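Local coordinates for protein BT_4661 (Bacteroides thetaiotaomicron, PDB 4AK2) that probably binds heparin and heparan sulfate at the bacterial cell surface through this C-terminal ligand-binding domain, as part of a heparin utilisation system, at residues N193-D196 / A197-T201; Y166-A170 / G171-H175. All blocks are in the same frame, centred on the assembly; numbering follows the deposited sequence.

Contact 1 of 2, residues N193-D196 / A197-T201; sequences NSYD and ATAGT. With NA (sodium ion), chain D; SGN (2-deoxy-6-O-sulfo-2-(sulfoamino)-alpha-D-glucopyranose), chain B.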
loop_
_atom_site.group_PDB
_atom_site.type_symbol
_atom_site.label_atom_id
_atom_site.label_comp_id
_atom_site.label_asym_id
_atom_site.label_seq_id
_atom_site.Cartn_x
_atom_site.Cartn_y
_atom_site.Cartn_z
ATOM N N ASN A 193 8.941 -18.394 0.658
ATOM C CA ASN A 193 9.848 -19.514 0.614
ATOM C C ASN A 193 11.319 -19.096 0.794
ATOM O O ASN A 193 12.121 -19.821 1.404
ATOM C CB ASN A 193 9.625 -20.285 -0.675
ATOM C CG ASN A 193 8.194 -20.896 -0.794
ATOM O OD1 ASN A 193 7.306 -20.807 0.104
ATOM N ND2 ASN A 193 7.958 -21.504 -1.943
ATOM N N SER A 194 11.654 -17.890 0.315
ATOM C CA SER A 194 13.009 -17.375 0.487
ATOM C C SER A 194 13.358 -17.060 1.950
ATOM O O SER A 194 14.526 -17.106 2.333
ATOM C CB SER A 194 13.223 -16.120 -0.377
ATOM O OG SER A 194 12.732 -14.946 0.238
ATOM N N TYR A 195 12.335 -16.741 2.748
ATOM C CA TYR A 195 12.500 -16.604 4.202
ATOM C C TYR A 195 12.666 -17.986 4.864
ATOM O O TYR A 195 13.571 -18.176 5.689
ATOM C CB TYR A 195 11.329 -15.814 4.785
ATOM C CG TYR A 195 11.253 -15.851 6.285
ATOM C CD1 TYR A 195 10.576 -16.846 6.934
ATOM C CD2 TYR A 195 11.908 -14.887 7.055
ATOM C CE1 TYR A 195 10.534 -16.905 8.309
ATOM C CE2 TYR A 195 11.871 -14.945 8.437
ATOM C CZ TYR A 195 11.177 -15.943 9.065
ATOM O OH TYR A 195 11.113 -16.017 10.432
ATOM N N ASP A 196 11.782 -18.931 4.533
ATOM C CA ASP A 196 11.853 -20.311 5.059
ATOM C C ASP A 196 10.995 -21.187 4.181
ATOM O O ASP A 196 9.867 -20.834 3.878
ATOM C CB ASP A 196 11.342 -20.377 6.509
ATOM C CG ASP A 196 11.730 -21.660 7.220
ATOM O OD1 ASP A 196 11.367 -22.757 6.773
ATOM O OD2 ASP A 196 12.368 -21.572 8.269
ATOM N N ALA A 197 11.532 -22.334 3.794
ATOM C CA ALA A 197 10.808 -23.261 2.944
ATOM C C ALA A 197 9.494 -23.723 3.605
ATOM O O ALA A 197 8.573 -24.119 2.907
ATOM C CB ALA A 197 11.683 -24.459 2.597
ATOM N N THR A 198 9.409 -23.656 4.939
ATOM C CA THR A 198 8.200 -24.077 5.676
ATOM C C THR A 198 7.246 -22.929 6.036
ATOM O O THR A 198 6.260 -23.129 6.731
ATOM C CB THR A 198 8.566 -24.841 6.973
ATOM O OG1 THR A 198 9.217 -23.929 7.884
ATOM C CG2 THR A 198 9.494 -25.997 6.658
ATOM N N ALA A 199 7.542 -21.714 5.583
ATOM C CA ALA A 199 6.720 -20.560 5.980
ATOM C C ALA A 199 5.248 -20.659 5.532
ATOM O O ALA A 199 4.367 -20.083 6.186
ATOM C CB ALA A 199 7.338 -19.239 5.515
ATOM N N GLY A 200 4.975 -21.359 4.420
ATOM C CA GLY A 200 3.591 -21.584 3.982
ATOM C C GLY A 200 2.830 -20.301 3.725
ATOM O O GLY A 200 3.268 -19.466 2.919
ATOM N N THR A 201 1.699 -20.126 4.407
ATOM C CA THR A 201 0.939 -18.879 4.280
ATOM C C THR A 201 0.903 -18.167 5.630
ATOM O O THR A 201 0.034 -17.348 5.887
ATOM C CB THR A 201 -0.490 -19.125 3.754
ATOM O OG1 THR A 201 -1.180 -20.007 4.650
ATOM C CG2 THR A 201 -0.480 -19.775 2.356
HETATM NA NA NA D . 14.318 -12.947 -0.435
HETATM C C1 SGN B . -0.611 -20.705 9.878
HETATM C C2 SGN B . -1.499 -19.489 10.160
HETATM C C3 SGN B . -2.966 -19.913 10.022
HETATM C C4 SGN B . -3.212 -20.579 8.680
HETATM C C5 SGN B . -2.270 -21.767 8.459
HETATM C C6 SGN B . -2.392 -22.272 7.017
HETATM N N2 SGN B . -1.186 -18.953 11.479
HETATM O O1 SGN B . -0.728 -21.667 10.922
HETATM O O3 SGN B . -3.755 -18.727 10.130
HETATM O O4 SGN B . -4.519 -21.178 8.688
HETATM O O5 SGN B . -0.940 -21.270 8.610
HETATM O O6 SGN B . -1.555 -23.397 6.825
HETATM S S1 SGN B . 0.058 -17.998 11.764
HETATM O O1S SGN B . -0.227 -17.263 12.976
HETATM O O2S SGN B . 1.305 -18.713 11.858
HETATM O O3S SGN B . 0.138 -17.027 10.540
HETATM S S2 SGN B . -1.375 -23.982 5.412
HETATM O O4S SGN B . -2.639 -24.571 4.975
HETATM O O5S SGN B . -0.239 -25.156 5.575
HETATM O O6S SGN B . -0.833 -22.921 4.551
HETATM O O HOH W 1 4.258 -19.818 0.384
HETATM O O HOH W 2 7.253 -20.865 2.609
HETATM O O HOH W 3 16.528 -13.620 -0.788
#
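Two torsions bring Asp196 and Thr198 together. In Asp196, CG stands anti to the backbone N (chi1 -165°), which carries the carboxylate to Thr198 N and OG1. In Thr198, OG1 lies between the backbone N and the carbonyl carbon (chi1 66°), facing that carboxylate. Asp196 OD1 therefore accepts two hydrogen bonds from one residue. Thr198 N gives a nearly straight bond of 2.8 Å to the anti lone pair of Asp196 OD1. Thr198 OG1 donates to Asp196 OD1 at 2.7 Å, but from above the carboxylate plane. The two bonds should limit rotation of the carboxylate. Ala199 N also bonds to Asp196 O at 3.0 Å and closes a type I beta turn. Water 2 joins Asn193 OD1, Asp196 O and Gly200 N. Ala199 CB rests at the edge of the Tyr195 ring, 4.3 Å from Tyr195 CD1, and the Tyr195 hydroxyl bonds to Asn211. Ser194 OG binds a sodium ion at 2.6 Å, with Leu235 O also a ligand. Thr201 OG1, in the glycan pocket, donates to sulfate oxygen O6S of the bound SGN sugar at 2.9 Å. Asp196 OD1 with Thr198 N makes an Asx turn, laid over the type I turn Asp196-Ala199 just past helix 187-195.

Contact 2 of 2, residues Y166-A170 / G171-H175; sequences YYNIA and GPDSH
The carboxamide of Asn168 lies against the backbone of Gly171 and bonds to it firmly through ND2 and only weakly through OD1. With Asn168 CG anti to the backbone N (chi1 -177°), the amide is turned to the backbone of Gly171. Asn168 ND2 donates to Gly171 O at 3.1 Å and 163°. The acceptor lies in the plane of the Asn168 amide, whereas ND2 sits well above the Gly171 carbonyl plane. Gly171 N returns a weak bond to Asn168 OD1 at 2.9 Å, bent to 125°. Asn168 CB also approaches His175 O, at 3.5 Å. Residues 169-177 connect strand 163-168 to strand 178-179, with which it pairs antiparallel as a beta hairpin. Within this connection, a type I beta turn runs from Pro172 to His175. Pro172 CG sits over the centre of one face of the His175 imidazole, 3.5 Å above its plane. Water 4 lies in plane at the edges of both the His175 and Tyr166 rings. It donates to Asn168 OD1 at 2.8 Å and is hydrogen-bonded to His175 ND1 and Tyr166 OH. On the amide's nitrogen end, water 5 bridges Asn168 ND2 to Asp173 OD1. His175 NE2 bonds to Asn238, and the ring stacks with Phe187.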
loop_
_atom_site.group_PDB
_atom_site.type_symbol
_atom_site.label_atom_id
_atom_site.label_comp_id
_atom_site.label_asym_id
_atom_site.label_seq_id
_atom_site.Cartn_x
_atom_site.Cartn_y
_atom_site.Cartn_z
ATOM N N TYR A 166 0.014 -9.140 -3.130
ATOM C CA TYR A 166 1.008 -8.342 -3.809
ATOM C C TYR A 166 0.567 -7.982 -5.197
ATOM O O TYR A 166 0.049 -8.864 -5.952
ATOM C CB TYR A 166 2.342 -9.114 -3.898
ATOM C CG TYR A 166 3.456 -8.338 -4.553
ATOM C CD1 TYR A 166 4.266 -7.505 -3.788
ATOM C CD2 TYR A 166 3.719 -8.453 -5.908
ATOM C CE1 TYR A 166 5.292 -6.789 -4.363
ATOM C CE2 TYR A 166 4.737 -7.740 -6.522
ATOM C CZ TYR A 166 5.523 -6.889 -5.713
ATOM O OH TYR A 166 6.594 -6.153 -6.202
ATOM N N TYR A 167 0.789 -6.744 -5.639
ATOM C CA TYR A 167 0.394 -6.306 -6.981
ATOM C C TYR A 167 1.623 -5.750 -7.668
ATOM O O TYR A 167 2.159 -4.712 -7.252
ATOM C CB TYR A 167 -0.709 -5.239 -6.912
ATOM C CG TYR A 167 -1.907 -5.817 -6.220
ATOM C CD1 TYR A 167 -2.771 -6.678 -6.934
ATOM C CD2 TYR A 167 -2.157 -5.606 -4.877
ATOM C CE1 TYR A 167 -3.820 -7.327 -6.309
ATOM C CE2 TYR A 167 -3.267 -6.229 -4.240
ATOM C CZ TYR A 167 -4.098 -7.089 -4.980
ATOM O OH TYR A 167 -5.166 -7.728 -4.374
ATOM N N ASN A 168 2.094 -6.439 -8.701
ATOM C CA ASN A 168 3.195 -5.919 -9.502
ATOM C C ASN A 168 2.751 -4.630 -10.154
ATOM O O ASN A 168 1.603 -4.505 -10.629
ATOM C CB ASN A 168 3.545 -6.929 -10.607
ATOM C CG ASN A 168 4.736 -6.470 -11.424
ATOM O OD1 ASN A 168 5.720 -6.003 -10.885
ATOM N ND2 ASN A 168 4.628 -6.551 -12.733
ATOM N N ILE A 169 3.622 -3.629 -10.126
ATOM C CA ILE A 169 3.322 -2.329 -10.746
ATOM C C ILE A 169 4.139 -2.176 -12.006
ATOM O O ILE A 169 3.577 -2.206 -13.113
ATOM C CB ILE A 169 3.500 -1.144 -9.754
ATOM C CG1 ILE A 169 2.394 -1.236 -8.663
ATOM C CG2 ILE A 169 3.511 0.189 -10.458
ATOM C CD1 ILE A 169 2.647 -0.367 -7.430
ATOM N N ALA A 170 5.461 -2.102 -11.863
ATOM C CA ALA A 170 6.330 -1.962 -13.040
ATOM C C ALA A 170 7.533 -2.918 -13.014
ATOM O O ALA A 170 8.550 -2.686 -13.656
ATOM C CB ALA A 170 6.741 -0.498 -13.281
ATOM N N GLY A 171 7.402 -3.992 -12.228
ATOM C CA GLY A 171 8.404 -5.046 -12.181
ATOM C C GLY A 171 8.183 -6.023 -13.316
ATOM O O GLY A 171 7.282 -5.837 -14.133
ATOM N N PRO A 172 8.985 -7.089 -13.337
ATOM C CA PRO A 172 8.837 -8.085 -14.397
ATOM C C PRO A 172 7.500 -8.823 -14.273
ATOM O O PRO A 172 7.003 -9.030 -13.161
ATOM C CB PRO A 172 10.023 -9.036 -14.184
ATOM C CG PRO A 172 10.558 -8.749 -12.818
ATOM C CD PRO A 172 10.091 -7.387 -12.399
ATOM N N ASP A 173 6.911 -9.212 -15.408
ATOM C CA ASP A 173 5.636 -9.922 -15.386
ATOM C C ASP A 173 5.767 -11.226 -14.604
ATOM O O ASP A 173 4.784 -11.736 -14.066
ATOM C CB ASP A 173 5.096 -10.120 -16.798
ATOM C CG ASP A 173 4.299 -8.915 -17.293
ATOM O OD1 ASP A 173 3.759 -8.119 -16.474
ATOM O OD2 ASP A 173 4.188 -8.779 -18.523
ATOM N N SER A 174 6.995 -11.732 -14.492
ATOM C CA SER A 174 7.229 -12.954 -13.736
ATOM C C SER A 174 7.037 -12.784 -12.204
ATOM O O SER A 174 6.944 -13.794 -11.493
ATOM C CB SER A 174 8.585 -13.540 -14.075
ATOM O OG SER A 174 9.561 -12.575 -13.679
ATOM N N HIS A 175 6.928 -11.544 -11.708
ATOM C CA HIS A 175 6.471 -11.278 -10.338
ATOM C C HIS A 175 4.960 -11.363 -10.294
ATOM O O HIS A 175 4.264 -10.358 -10.407
ATOM C CB HIS A 175 6.936 -9.899 -9.875
ATOM C CG HIS A 175 8.439 -9.780 -9.686
ATOM N ND1 HIS A 175 9.009 -8.657 -9.177
ATOM C CD2 HIS A 175 9.461 -10.689 -9.894
ATOM C CE1 HIS A 175 10.355 -8.844 -9.105
ATOM N NE2 HIS A 175 10.624 -10.102 -9.513
HETATM O O HOH W 4 7.396 -6.519 -8.700
HETATM O O HOH W 5 2.367 -7.737 -14.010
#

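Contact 2 precedes contact 1 in the chain, and the two do not touch. Their centres are 20 Å apart and their nearest atoms about 11 Å. Helix 187-195 joins them. Phe187, at its start, meets the rings of Tyr166 and His175 from contact 2, while its last residues, 193-195, open contact 1. The side chain of His175 is about 10 Å from a bound sodium ion. Contact 1 reaches the glycan directly through Thr201, and Gln182, Arg203, Gln261 and Arg161 also bond to that sugar. The side chain of Ala199 is about 13 Å from a bound 2-O-sulfo-alpha-L-idopyranuronic acid unit.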